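Local coordinates for uncharacterized protein TCIL3000_10_9440 (Trypanosoma congolense, PDB 5KMX) that is of unknown function but forms the bilobed ectodomain of an insect-stage membrane surface antigen, and is thought possibly to act as a sensor, at residues R43-P48 with I53-T58; Y181-I186 with P208-Q213; L62-D67 with G71-V76. All blocks are in the same frame, centred on the assembly; numbering follows the deposited sequence.

Interaction 1: residues R43-P48 with I53-T58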
ATOM      1  N   ARG A  43       7.746  14.944  -1.192  1.00 66.69           N
ATOM      2  CA  ARG A  43       8.937  14.114  -1.061  1.00 70.23           C
ATOM      3  C   ARG A  43       9.452  13.717  -2.436  1.00 65.49           C
ATOM      4  O   ARG A  43       8.818  14.015  -3.451  1.00 62.88           O
ATOM      5  CB  ARG A  43       8.636  12.872  -0.220  1.00 65.50           C
ATOM      6  CG  ARG A  43       7.957  13.190   1.102  1.00 75.07           C
ATOM      7  CD  ARG A  43       8.349  12.210   2.195  1.00 81.71           C
ATOM      8  NE  ARG A  43       7.904  10.849   1.914  1.00 93.30           N
ATOM      9  CZ  ARG A  43       8.051   9.826   2.752  1.00 93.40           C
ATOM     10  NH1 ARG A  43       8.632  10.006   3.931  1.00 89.13           N
ATOM     11  NH2 ARG A  43       7.614   8.621   2.413  1.00 93.63           N
ATOM     12  N   THR A  44      10.601  13.049  -2.463  1.00 68.93           N
ATOM     13  CA  THR A  44      11.241  12.667  -3.716  1.00 69.01           C
ATOM     14  C   THR A  44      11.235  11.156  -3.923  1.00 67.99           C
ATOM     15  O   THR A  44      11.388  10.388  -2.974  1.00 66.82           O
ATOM     16  CB  THR A  44      12.693  13.167  -3.780  1.00 73.46           C
ATOM     17  OG1 THR A  44      13.418  12.693  -2.637  1.00 79.98           O
ATOM     18  CG2 THR A  44      12.734  14.687  -3.813  1.00 74.72           C
ATOM     19  N   LEU A  45      11.057  10.748  -5.176  1.00 70.91           N
ATOM     20  CA  LEU A  45      11.088   9.341  -5.555  1.00 70.15           C
ATOM     21  C   LEU A  45      12.418   9.036  -6.241  1.00 72.31           C
ATOM     22  O   LEU A  45      12.681   9.523  -7.341  1.00 73.58           O
ATOM     23  CB  LEU A  45       9.914   9.011  -6.481  1.00 71.81           C
ATOM     24  CG  LEU A  45       9.260   7.634  -6.354  1.00 68.42           C
ATOM     25  CD1 LEU A  45       8.589   7.469  -5.000  1.00 69.08           C
ATOM     26  CD2 LEU A  45       8.253   7.435  -7.479  1.00 65.39           C
ATOM     27  N   ASN A  46      13.254   8.237  -5.584  1.00 79.99           N
ATOM     28  CA  ASN A  46      14.586   7.924  -6.097  1.00 84.94           C
ATOM     29  C   ASN A  46      14.611   6.632  -6.906  1.00 79.59           C
ATOM     30  O   ASN A  46      14.599   5.536  -6.346  1.00 80.22           O
ATOM     31  CB  ASN A  46      15.590   7.833  -4.948  1.00 95.14           C
ATOM     32  CG  ASN A  46      16.256   9.163  -4.651  1.00107.95           C
ATOM     33  OD1 ASN A  46      17.212   9.550  -5.321  1.00110.08           O
ATOM     34  ND2 ASN A  46      15.752   9.869  -3.644  1.00104.04           N
ATOM     35  N   VAL A  47      14.641   6.781  -8.228  1.00 77.14           N
ATOM     36  CA  VAL A  47      14.713   5.652  -9.150  1.00 83.89           C
ATOM     37  C   VAL A  47      15.917   5.843 -10.078  1.00 91.31           C
ATOM     38  O   VAL A  47      16.146   6.952 -10.569  1.00 86.97           O
ATOM     39  CB  VAL A  47      13.408   5.514  -9.974  1.00 84.25           C
ATOM     40  CG1 VAL A  47      12.975   6.861 -10.532  1.00 88.68           C
ATOM     41  CG2 VAL A  47      13.564   4.487 -11.089  1.00 84.64           C
ATOM     42  N   PRO A  48      16.701   4.771 -10.312  1.00 92.42           N
ATOM     43  CA  PRO A  48      17.905   4.889 -11.147  1.00 85.97           C
ATOM     44  C   PRO A  48      17.655   5.481 -12.534  1.00 91.94           C
ATOM     45  O   PRO A  48      16.677   5.123 -13.192  1.00 94.75           O
ATOM     46  CB  PRO A  48      18.386   3.439 -11.270  1.00 85.56           C
ATOM     47  CG  PRO A  48      17.886   2.775 -10.050  1.00 82.89           C
ATOM     48  CD  PRO A  48      16.567   3.415  -9.745  1.00 85.13           C
ATOM     49  N   ILE A  53      12.527  12.642  -8.454  1.00 80.92           N
ATOM     50  CA  ILE A  53      11.142  12.738  -8.914  1.00 74.92           C
ATOM     51  C   ILE A  53      10.215  13.212  -7.796  1.00 68.88           C
ATOM     52  O   ILE A  53      10.228  12.646  -6.705  1.00 67.36           O
ATOM     53  CB  ILE A  53      10.637  11.379  -9.436  1.00 74.14           C
ATOM     54  CG1 ILE A  53      11.529  10.889 -10.577  1.00 68.41           C
ATOM     55  CG2 ILE A  53       9.175  11.482  -9.885  1.00 71.19           C
ATOM     56  CD1 ILE A  53      11.178   9.513 -11.082  1.00 74.05           C
ATOM     57  N   PRO A  54       9.391  14.237  -8.068  1.00 69.16           N
ATOM     58  CA  PRO A  54       8.505  14.763  -7.025  1.00 65.76           C
ATOM     59  C   PRO A  54       7.255  13.913  -6.799  1.00 64.75           C
ATOM     60  O   PRO A  54       6.496  13.687  -7.739  1.00 62.12           O
ATOM     61  CB  PRO A  54       8.121  16.140  -7.566  1.00 66.92           C
ATOM     62  CG  PRO A  54       8.136  15.962  -9.044  1.00 65.24           C
ATOM     63  CD  PRO A  54       9.240  14.977  -9.336  1.00 75.13           C
ATOM     64  N   THR A  55       7.052  13.460  -5.565  1.00 68.89           N
ATOM     65  CA  THR A  55       5.824  12.773  -5.177  1.00 61.36           C
ATOM     66  C   THR A  55       5.171  13.544  -4.036  1.00 60.55           C
ATOM     67  O   THR A  55       5.822  13.855  -3.039  1.00 63.03           O
ATOM     68  CB  THR A  55       6.082  11.309  -4.750  1.00 65.51           C
ATOM     69  OG1 THR A  55       4.905  10.773  -4.131  1.00 59.28           O
ATOM     70  CG2 THR A  55       7.251  11.215  -3.776  1.00 59.92           C
ATOM     71  N   VAL A  56       3.888  13.858  -4.191  1.00 61.24           N
ATOM     72  CA  VAL A  56       3.185  14.703  -3.228  1.00 58.53           C
ATOM     73  C   VAL A  56       1.867  14.081  -2.776  1.00 57.78           C
ATOM     74  O   VAL A  56       1.078  13.596  -3.588  1.00 60.23           O
ATOM     75  CB  VAL A  56       2.908  16.100  -3.815  1.00 64.01           C
ATOM     76  CG1 VAL A  56       2.270  17.005  -2.767  1.00 65.65           C
ATOM     77  CG2 VAL A  56       4.199  16.719  -4.329  1.00 67.61           C
ATOM     78  N   TYR A  57       1.641  14.118  -1.467  1.00 58.52           N
ATOM     79  CA  TYR A  57       0.424  13.590  -0.869  1.00 50.55           C
ATOM     80  C   TYR A  57       0.125  14.328   0.431  1.00 52.87           C
ATOM     81  O   TYR A  57       1.012  14.956   1.011  1.00 57.01           O
ATOM     82  CB  TYR A  57       0.565  12.091  -0.605  1.00 54.66           C
ATOM     83  CG  TYR A  57       1.692  11.743   0.343  1.00 57.02           C
ATOM     84  CD1 TYR A  57       1.501  11.769   1.719  1.00 54.53           C
ATOM     85  CD2 TYR A  57       2.948  11.389  -0.136  1.00 56.33           C
ATOM     86  CE1 TYR A  57       2.527  11.455   2.589  1.00 59.15           C
ATOM     87  CE2 TYR A  57       3.979  11.071   0.728  1.00 53.53           C
ATOM     88  CZ  TYR A  57       3.762  11.106   2.089  1.00 59.80           C
ATOM     89  OH  TYR A  57       4.784  10.791   2.954  1.00 64.11           O
ATOM     90  N   THR A  58      -1.124  14.254   0.879  1.00 47.65           N
ATOM     91  CA  THR A  58      -1.514  14.799   2.174  1.00 51.11           C
ATOM     92  C   THR A  58      -1.736  13.630   3.131  1.00 49.27           C
ATOM     93  O   THR A  58      -2.204  12.568   2.716  1.00 51.66           O
ATOM     94  CB  THR A  58      -2.784  15.671   2.070  1.00 53.07           C
ATOM     95  OG1 THR A  58      -3.028  16.324   3.322  1.00 48.29           O
ATOM     96  CG2 THR A  58      -3.992  14.831   1.688  1.00 51.76           C
TER
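Ile53 O is approached twice by the neighbouring strand. Leu45 N donates a short hydrogen bond of 2.6 Å to Ile53 O, and the CA-H of Thr44 adds a weaker contact, with Thr44 CA 3.2 Å from Ile53 O. The return bond from Ile53 N to Leu45 O, the last before the hairpin's loop, is weak at 3.3 Å. Farther along, Arg43 N gives a 2.9 Å bond to Thr55 O and Thr55 N a 2.8 Å bond to Arg43 O. Thr44 and Pro54 form the non-hydrogen-bonded pair between, where proline's missing N-H costs this pairing nothing.

Arg43, Leu45, Ile53 and Thr55 share one face. There Leu45 CB lies 3.9 Å from Ile53 CB. Val47 CG1 is modelled 3.3 Å from Ile53 CD1, closer than methyl groups normally come, so the exact spacing is doubtful. Thr55 serves two needs: with OG1 anti to the backbone N (chi1 168°), its hydroxyl bonds to Asp207 while CG2 rests against Arg43 O and crosses Leu45 CD1. Tyr57 OH lies over the rim of one face of the Arg43 guanidinium, 3.3 Å from Arg43 NE but off its N-H direction, so the geometry is too poor for a hydrogen bond; the guanidinium and ring planes are 88° apart.

The two strands make a beta hairpin. Helix 208-216 packs on its Leu45-Ile53 face through Pro208, Phe209 and Phe212, while strand 197-204 continues the sheet beside 53-63 and brings Arg201 into a cation-pi contact with Tyr57.

Interaction 2: residues Y181-I186 with P208-Q213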
ATOM      1  N   TYR A 181       0.371  -1.122  -5.908  1.00 51.13           N
ATOM      2  CA  TYR A 181      -0.023  -2.241  -6.758  1.00 56.03           C
ATOM      3  C   TYR A 181      -0.405  -3.406  -5.855  1.00 50.82           C
ATOM      4  O   TYR A 181       0.248  -3.624  -4.840  1.00 50.42           O
ATOM      5  CB  TYR A 181       1.122  -2.633  -7.699  1.00 57.44           C
ATOM      6  CG  TYR A 181       0.830  -3.820  -8.595  1.00 58.06           C
ATOM      7  CD1 TYR A 181       0.944  -5.121  -8.121  1.00 65.32           C
ATOM      8  CD2 TYR A 181       0.454  -3.639  -9.920  1.00 59.63           C
ATOM      9  CE1 TYR A 181       0.681  -6.206  -8.936  1.00 68.94           C
ATOM     10  CE2 TYR A 181       0.191  -4.718 -10.743  1.00 70.44           C
ATOM     11  CZ  TYR A 181       0.306  -5.999 -10.247  1.00 71.03           C
ATOM     12  OH  TYR A 181       0.045  -7.076 -11.062  1.00 66.50           O
ATOM     13  N   PRO A 182      -1.452  -4.170  -6.210  1.00 50.58           N
ATOM     14  CA  PRO A 182      -2.353  -4.108  -7.369  1.00 51.49           C
ATOM     15  C   PRO A 182      -3.526  -3.132  -7.210  1.00 58.00           C
ATOM     16  O   PRO A 182      -4.498  -3.218  -7.961  1.00 57.29           O
ATOM     17  CB  PRO A 182      -2.860  -5.546  -7.475  1.00 59.61           C
ATOM     18  CG  PRO A 182      -2.876  -6.022  -6.071  1.00 58.66           C
ATOM     19  CD  PRO A 182      -1.696  -5.378  -5.402  1.00 55.29           C
ATOM     20  N   PHE A 183      -3.432  -2.233  -6.233  1.00 54.75           N
ATOM     21  CA  PHE A 183      -4.378  -1.126  -6.083  1.00 53.76           C
ATOM     22  C   PHE A 183      -5.778  -1.570  -5.657  1.00 54.52           C
ATOM     23  O   PHE A 183      -6.770  -0.952  -6.042  1.00 56.88           O
ATOM     24  CB  PHE A 183      -4.471  -0.326  -7.389  1.00 51.37           C
ATOM     25  CG  PHE A 183      -3.136   0.021  -7.983  1.00 46.14           C
ATOM     26  CD1 PHE A 183      -2.278   0.884  -7.323  1.00 48.12           C
ATOM     27  CD2 PHE A 183      -2.737  -0.514  -9.196  1.00 53.21           C
ATOM     28  CE1 PHE A 183      -1.051   1.206  -7.859  1.00 47.82           C
ATOM     29  CE2 PHE A 183      -1.507  -0.193  -9.740  1.00 50.81           C
ATOM     30  CZ  PHE A 183      -0.663   0.669  -9.069  1.00 53.16           C
ATOM     31  N   TYR A 184      -5.859  -2.638  -4.869  1.00 56.43           N
ATOM     32  CA  TYR A 184      -7.128  -3.032  -4.260  1.00 50.94           C
ATOM     33  C   TYR A 184      -7.343  -2.291  -2.938  1.00 51.89           C
ATOM     34  O   TYR A 184      -6.464  -1.559  -2.482  1.00 57.99           O
ATOM     35  CB  TYR A 184      -7.172  -4.546  -4.024  1.00 60.62           C
ATOM     36  CG  TYR A 184      -6.972  -5.388  -5.273  1.00 63.72           C
ATOM     37  CD1 TYR A 184      -7.536  -5.021  -6.492  1.00 62.22           C
ATOM     38  CD2 TYR A 184      -6.218  -6.553  -5.229  1.00 60.90           C
ATOM     39  CE1 TYR A 184      -7.350  -5.797  -7.630  1.00 67.23           C
ATOM     40  CE2 TYR A 184      -6.027  -7.328  -6.359  1.00 61.54           C
ATOM     41  CZ  TYR A 184      -6.594  -6.948  -7.555  1.00 60.76           C
ATOM     42  OH  TYR A 184      -6.400  -7.726  -8.673  1.00 73.14           O
ATOM     43  N   ASP A 185      -8.516  -2.478  -2.335  1.00 55.96           N
ATOM     44  CA  ASP A 185      -8.832  -1.871  -1.042  1.00 57.84           C
ATOM     45  C   ASP A 185      -7.829  -2.311   0.027  1.00 61.60           C
ATOM     46  O   ASP A 185      -7.423  -1.513   0.874  1.00 53.54           O
ATOM     47  CB  ASP A 185     -10.263  -2.234  -0.603  1.00 60.04           C
ATOM     48  CG  ASP A 185     -11.321  -1.320  -1.205  1.00 72.78           C
ATOM     49  OD1 ASP A 185     -11.039  -0.123  -1.419  1.00 72.76           O
ATOM     50  OD2 ASP A 185     -12.449  -1.798  -1.448  1.00 78.01           O
ATOM     51  N   ILE A 186      -7.417  -3.576  -0.032  1.00 52.51           N
ATOM     52  CA  ILE A 186      -6.547  -4.157   0.989  1.00 53.03           C
ATOM     53  C   ILE A 186      -5.065  -4.081   0.612  1.00 55.96           C
ATOM     54  O   ILE A 186      -4.204  -4.534   1.368  1.00 52.53           O
ATOM     55  CB  ILE A 186      -6.911  -5.633   1.258  1.00 50.07           C
ATOM     56  CG1 ILE A 186      -6.880  -6.442  -0.040  1.00 53.76           C
ATOM     57  CG2 ILE A 186      -8.289  -5.726   1.887  1.00 45.79           C
ATOM     58  CD1 ILE A 186      -6.801  -7.933   0.172  1.00 54.46           C
ATOM     59  N   PRO A 208       3.615  10.183  -9.464  1.00 53.07           N
ATOM     60  CA  PRO A 208       4.601   9.225  -9.981  1.00 59.32           C
ATOM     61  C   PRO A 208       4.745   7.975  -9.116  1.00 59.17           C
ATOM     62  O   PRO A 208       5.127   6.932  -9.641  1.00 53.93           O
ATOM     63  CB  PRO A 208       5.909  10.029 -10.000  1.00 57.69           C
ATOM     64  CG  PRO A 208       5.672  11.211  -9.140  1.00 63.66           C
ATOM     65  CD  PRO A 208       4.213  11.505  -9.212  1.00 55.11           C
ATOM     66  N   PHE A 209       4.443   8.077  -7.824  1.00 55.99           N
ATOM     67  CA  PHE A 209       4.504   6.917  -6.939  1.00 50.21           C
ATOM     68  C   PHE A 209       3.548   5.828  -7.415  1.00 60.20           C
ATOM     69  O   PHE A 209       3.898   4.648  -7.430  1.00 57.89           O
ATOM     70  CB  PHE A 209       4.176   7.314  -5.498  1.00 51.51           C
ATOM     71  CG  PHE A 209       4.127   6.155  -4.542  1.00 51.77           C
ATOM     72  CD1 PHE A 209       5.293   5.580  -4.063  1.00 65.27           C
ATOM     73  CD2 PHE A 209       2.912   5.645  -4.117  1.00 57.45           C
ATOM     74  CE1 PHE A 209       5.246   4.515  -3.182  1.00 62.55           C
ATOM     75  CE2 PHE A 209       2.859   4.582  -3.236  1.00 56.33           C
ATOM     76  CZ  PHE A 209       4.027   4.016  -2.768  1.00 60.63           C
ATOM     77  N   ILE A 210       2.344   6.232  -7.808  1.00 60.36           N
ATOM     78  CA  ILE A 210       1.356   5.296  -8.325  1.00 61.48           C
ATOM     79  C   ILE A 210       1.771   4.800  -9.707  1.00 51.78           C
ATOM     80  O   ILE A 210       1.629   3.617 -10.017  1.00 54.23           O
ATOM     81  CB  ILE A 210      -0.045   5.938  -8.402  1.00 49.67           C
ATOM     82  CG1 ILE A 210      -0.507   6.353  -7.002  1.00 50.41           C
ATOM     83  CG2 ILE A 210      -1.044   4.971  -9.038  1.00 47.03           C
ATOM     84  CD1 ILE A 210      -1.864   7.026  -6.968  1.00 50.33           C
ATOM     85  N   ALA A 211       2.271   5.712 -10.536  1.00 53.41           N
ATOM     86  CA  ALA A 211       2.739   5.360 -11.870  1.00 58.50           C
ATOM     87  C   ALA A 211       3.909   4.393 -11.766  1.00 60.05           C
ATOM     88  O   ALA A 211       4.010   3.439 -12.539  1.00 63.84           O
ATOM     89  CB  ALA A 211       3.144   6.603 -12.642  1.00 56.35           C
ATOM     90  N   PHE A 212       4.793   4.651 -10.809  1.00 60.16           N
ATOM     91  CA  PHE A 212       5.895   3.746 -10.518  1.00 68.36           C
ATOM     92  C   PHE A 212       5.315   2.382 -10.167  1.00 63.90           C
ATOM     93  O   PHE A 212       5.604   1.392 -10.826  1.00 68.16           O
ATOM     94  CB  PHE A 212       6.758   4.291  -9.372  1.00 64.25           C
ATOM     95  CG  PHE A 212       8.064   3.559  -9.169  1.00 66.38           C
ATOM     96  CD1 PHE A 212       8.510   2.606 -10.072  1.00 70.17           C
ATOM     97  CD2 PHE A 212       8.849   3.835  -8.061  1.00 69.14           C
ATOM     98  CE1 PHE A 212       9.710   1.947  -9.871  1.00 72.21           C
ATOM     99  CE2 PHE A 212      10.047   3.177  -7.856  1.00 74.72           C
ATOM    100  CZ  PHE A 212      10.478   2.234  -8.761  1.00 71.38           C
ATOM    101  N   GLN A 213       4.464   2.356  -9.145  1.00 62.39           N
ATOM    102  CA  GLN A 213       3.820   1.129  -8.681  1.00 63.18           C
ATOM    103  C   GLN A 213       3.140   0.343  -9.803  1.00 65.92           C
ATOM    104  O   GLN A 213       3.286  -0.875  -9.890  1.00 66.89           O
ATOM    105  CB  GLN A 213       2.787   1.466  -7.603  1.00 67.30           C
ATOM    106  CG  GLN A 213       3.390   1.771  -6.240  1.00 59.36           C
ATOM    107  CD  GLN A 213       3.741   0.521  -5.453  1.00 54.81           C
ATOM    108  OE1 GLN A 213       3.227  -0.564  -5.720  1.00 54.09           O
ATOM    109  NE2 GLN A 213       4.619   0.672  -4.470  1.00 56.16           N
TER
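Gln213 meets both Tyr181 and Phe183, using a different part of its side chain for each. Its amide oxygen accepts the backbone N-H of Tyr181, with Tyr181 N 2.9 Å from Gln213 OE1. The donor stands above the amide plane, about 40° out of it, so the bond is not aimed at a lone pair. A bend at chi2 (-81°) turns the amide back toward the loop. Glutamine suits the place because its aliphatic stem can pack while its polar end takes up a loop N-H.

That stem supports Phe183: the ring's CZ lies 3.8 Å from Gln213 CB. Ile210, one helical turn earlier, completes the surface, its CG2 3.9 Å from Phe183 CE1. The phenylalanine thus reaches the same apolar flank of the helix at two points, and it also meets Tyr176 edge-to-face.

Tyr181 contributes more than its N-H. Its CB sits 3.5 Å from Gln213 O, whereas the ring, anti to the backbone N (chi1 178°), leads away from the helix. Tyr181 CA lies over the centre of the Phe183 ring, 3.6 Å above its plane.

The cis peptide bond before Pro182 probably helps fold Phe183 back beneath Tyr181. Backbone angles at Tyr181 and Pro182 are those of a type VIa beta turn, here docked against helix 208-216 by the Tyr181 N-H and the Phe183 ring.

Interaction 3: residues L62-D67 with G71-V76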
ATOM      1  N   LEU A  62      -3.561   8.533  12.404  1.00 52.94           N
ATOM      2  CA  LEU A  62      -4.806   8.234  13.104  1.00 54.38           C
ATOM      3  C   LEU A  62      -4.582   7.252  14.248  1.00 59.24           C
ATOM      4  O   LEU A  62      -4.080   6.149  14.025  1.00 61.89           O
ATOM      5  CB  LEU A  62      -5.841   7.661  12.132  1.00 62.45           C
ATOM      6  CG  LEU A  62      -6.794   8.674  11.492  1.00 64.50           C
ATOM      7  CD1 LEU A  62      -6.026   9.777  10.785  1.00 57.17           C
ATOM      8  CD2 LEU A  62      -7.744   7.970  10.532  1.00 63.27           C
ATOM      9  N   PRO A  63      -4.950   7.645  15.479  1.00 61.44           N
ATOM     10  CA  PRO A  63      -4.871   6.686  16.584  1.00 62.26           C
ATOM     11  C   PRO A  63      -6.031   5.702  16.554  1.00 58.90           C
ATOM     12  O   PRO A  63      -7.119   6.065  16.110  1.00 65.71           O
ATOM     13  CB  PRO A  63      -4.940   7.577  17.825  1.00 67.01           C
ATOM     14  CG  PRO A  63      -5.760   8.740  17.388  1.00 62.98           C
ATOM     15  CD  PRO A  63      -5.401   8.972  15.941  1.00 64.95           C
ATOM     16  N   LEU A  64      -5.803   4.476  17.010  1.00 60.13           N
ATOM     17  CA  LEU A  64      -6.885   3.509  17.114  1.00 57.59           C
ATOM     18  C   LEU A  64      -7.771   3.886  18.294  1.00 61.64           C
ATOM     19  O   LEU A  64      -7.349   3.803  19.448  1.00 70.32           O
ATOM     20  CB  LEU A  64      -6.339   2.087  17.275  1.00 61.32           C
ATOM     21  CG  LEU A  64      -5.467   1.553  16.132  1.00 59.79           C
ATOM     22  CD1 LEU A  64      -5.044   0.122  16.423  1.00 61.99           C
ATOM     23  CD2 LEU A  64      -6.186   1.637  14.792  1.00 62.61           C
ATOM     24  N   ASN A  65      -8.988   4.322  17.993  1.00 58.70           N
ATOM     25  CA  ASN A  65      -9.934   4.729  19.021  1.00 59.01           C
ATOM     26  C   ASN A  65     -11.352   4.300  18.632  1.00 60.29           C
ATOM     27  O   ASN A  65     -11.584   3.121  18.358  1.00 67.98           O
ATOM     28  CB  ASN A  65      -9.833   6.243  19.256  1.00 54.26           C
ATOM     29  CG  ASN A  65      -9.965   7.051  17.977  1.00 58.88           C
ATOM     30  OD1 ASN A  65     -10.671   6.660  17.047  1.00 63.68           O
ATOM     31  ND2 ASN A  65      -9.284   8.191  17.928  1.00 60.64           N
ATOM     32  N   LYS A  66     -12.295   5.237  18.601  1.00 58.19           N
ATOM     33  CA  LYS A  66     -13.673   4.913  18.257  1.00 58.42           C
ATOM     34  C   LYS A  66     -13.840   4.731  16.750  1.00 60.96           C
ATOM     35  O   LYS A  66     -14.915   4.362  16.280  1.00 66.19           O
ATOM     36  CB  LYS A  66     -14.615   6.001  18.767  1.00 62.79           C
ATOM     37  CG  LYS A  66     -14.611   6.147  20.280  1.00 72.48           C
ATOM     38  CD  LYS A  66     -15.363   7.391  20.723  1.00 75.27           C
ATOM     39  CE  LYS A  66     -15.162   7.663  22.207  1.00 74.10           C
ATOM     40  NZ  LYS A  66     -15.672   6.559  23.064  1.00 79.29           N
ATOM     41  N   ASP A  67     -12.773   4.988  15.997  1.00 59.29           N
ATOM     42  CA  ASP A  67     -12.790   4.759  14.553  1.00 63.69           C
ATOM     43  C   ASP A  67     -12.663   3.271  14.228  1.00 59.94           C
ATOM     44  O   ASP A  67     -12.780   2.872  13.069  1.00 55.55           O
ATOM     45  CB  ASP A  67     -11.671   5.548  13.858  1.00 55.36           C
ATOM     46  CG  ASP A  67     -10.301   5.277  14.450  1.00 54.95           C
ATOM     47  OD1 ASP A  67     -10.186   4.388  15.317  1.00 61.27           O
ATOM     48  OD2 ASP A  67      -9.333   5.954  14.043  1.00 54.03           O
ATOM     49  N   GLY A  71     -13.041  -4.789  14.236  1.00 60.11           N
ATOM     50  CA  GLY A  71     -11.850  -5.105  13.465  1.00 58.77           C
ATOM     51  C   GLY A  71     -11.658  -4.286  12.202  1.00 53.81           C
ATOM     52  O   GLY A  71     -10.720  -4.540  11.444  1.00 57.89           O
ATOM     53  N   ARG A  72     -12.536  -3.313  11.970  1.00 53.03           N
ATOM     54  CA  ARG A  72     -12.430  -2.447  10.796  1.00 50.41           C
ATOM     55  C   ARG A  72     -12.218  -0.982  11.165  1.00 52.13           C
ATOM     56  O   ARG A  72     -12.850  -0.461  12.084  1.00 58.02           O
ATOM     57  CB  ARG A  72     -13.676  -2.573   9.921  1.00 56.70           C
ATOM     58  CG  ARG A  72     -13.656  -3.782   9.001  1.00 60.30           C
ATOM     59  CD  ARG A  72     -14.404  -4.957   9.593  1.00 53.67           C
ATOM     60  NE  ARG A  72     -15.804  -4.947   9.180  1.00 62.41           N
ATOM     61  CZ  ARG A  72     -16.815  -5.402   9.914  1.00 68.24           C
ATOM     62  NH1 ARG A  72     -18.049  -5.343   9.438  1.00 75.28           N
ATOM     63  NH2 ARG A  72     -16.604  -5.905  11.124  1.00 68.42           N
ATOM     64  N   LEU A  73     -11.326  -0.332  10.424  1.00 50.27           N
ATOM     65  CA  LEU A  73     -11.014   1.077  10.622  1.00 49.83           C
ATOM     66  C   LEU A  73     -11.787   1.942   9.633  1.00 47.38           C
ATOM     67  O   LEU A  73     -11.579   1.846   8.425  1.00 48.35           O
ATOM     68  CB  LEU A  73      -9.509   1.313  10.463  1.00 48.33           C
ATOM     69  CG  LEU A  73      -9.018   2.764  10.492  1.00 46.90           C
ATOM     70  CD1 LEU A  73      -9.060   3.324  11.905  1.00 55.05           C
ATOM     71  CD2 LEU A  73      -7.620   2.857   9.909  1.00 45.31           C
ATOM     72  N   THR A  74     -12.678   2.783  10.150  1.00 52.74           N
ATOM     73  CA  THR A  74     -13.406   3.731   9.314  1.00 47.98           C
ATOM     74  C   THR A  74     -12.698   5.082   9.318  1.00 45.74           C
ATOM     75  O   THR A  74     -12.433   5.649  10.379  1.00 47.61           O
ATOM     76  CB  THR A  74     -14.857   3.922   9.790  1.00 47.99           C
ATOM     77  OG1 THR A  74     -15.505   2.649   9.892  1.00 55.57           O
ATOM     78  CG2 THR A  74     -15.626   4.802   8.813  1.00 44.88           C
ATOM     79  N   VAL A  75     -12.399   5.586   8.125  1.00 42.06           N
ATOM     80  CA  VAL A  75     -11.762   6.889   7.970  1.00 49.82           C
ATOM     81  C   VAL A  75     -12.642   7.810   7.135  1.00 46.27           C
ATOM     82  O   VAL A  75     -13.078   7.443   6.044  1.00 49.11           O
ATOM     83  CB  VAL A  75     -10.378   6.774   7.302  1.00 43.37           C
ATOM     84  CG1 VAL A  75      -9.766   8.157   7.098  1.00 42.92           C
ATOM     85  CG2 VAL A  75      -9.453   5.897   8.138  1.00 44.86           C
ATOM     86  N   VAL A  76     -12.889   9.009   7.651  1.00 43.37           N
ATOM     87  CA  VAL A  76     -13.658  10.018   6.934  1.00 42.82           C
ATOM     88  C   VAL A  76     -12.704  11.049   6.344  1.00 43.04           C
ATOM     89  O   VAL A  76     -11.968  11.710   7.074  1.00 51.75           O
ATOM     90  CB  VAL A  76     -14.679  10.716   7.852  1.00 54.45           C
ATOM     91  CG1 VAL A  76     -15.596  11.613   7.044  1.00 51.91           C
ATOM     92  CG2 VAL A  76     -15.495   9.686   8.624  1.00 46.99           C
TER
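Asp67 O accepts the backbone N-H of Thr74, with Thr74 N 2.9 Å away. This pairing belongs to the small antiparallel beta hairpin formed by strands 68-69 and 72-79, which the loop after strand 53-63 enters at Asp67. Gly71 lies in its turn with a positive phi of 88°, a conformation that glycine adopts easily.

The tight part lies on the inner side. Leu73 runs alongside Asp67, pointing the same way, and its CD1 comes within 3.4 Å of Asp67 OD2. Beyond it the Leu62 and Val75 side chains cross obliquely, Leu62 CD2 lying 3.6 Å from Val75 CG2. These branched apolar residues suit a buried face that Val198 and Val200 of strand 197-204 help to close.

Asp67 also holds its own loop in shape. With CG between the backbone N and the carbonyl carbon (chi1 54°), the carboxylate turns back so that Asp67 OD1 accepts a hydrogen bond from Asn65 N at 2.9 Å, on the syn side but 35° out of the carboxylate plane. The other oxygen, Asp67 OD2, lies only 3.0 Å from Pro63 O; two acceptors so close might favour protonation of the acid.

Packing is looser at Leu64, whose CD2 stays 4.4 Å from Leu73 CD1. On the outward side the side chain of Arg72 points away from the loop, forming a salt bridge with Asp70 and another with a sulfate ion that probably came from the crystallisation liquor. Thr74, partly exposed, gives its O to Asn34. Back at the pairing itself, the CA-H of Leu73 also points at Asp67 O, with Leu73 CA 3.5 Å from that oxygen.

Interactions 1 and 2 share helix 208-216 and touch directly, their centres 14 Å apart. Pro208 CB meets Ile53 CG2 at 3.6 Å and Phe212 CD2 meets Leu45 CD2 at 3.7 Å, so the helix lies between the hairpin on one hand and the 181-186 loop on the other. Interaction 3 uses the far part of strand 53-63, whose near part pairs in interaction 1; their centres are 28 Å apart, and they are joined through the strand rather than by contact. Interactions 2 and 3 do not touch, their nearest atoms being about 9 Å apart. A bound peptide packs its backbone against Pro182 and Ile186 in interaction 2.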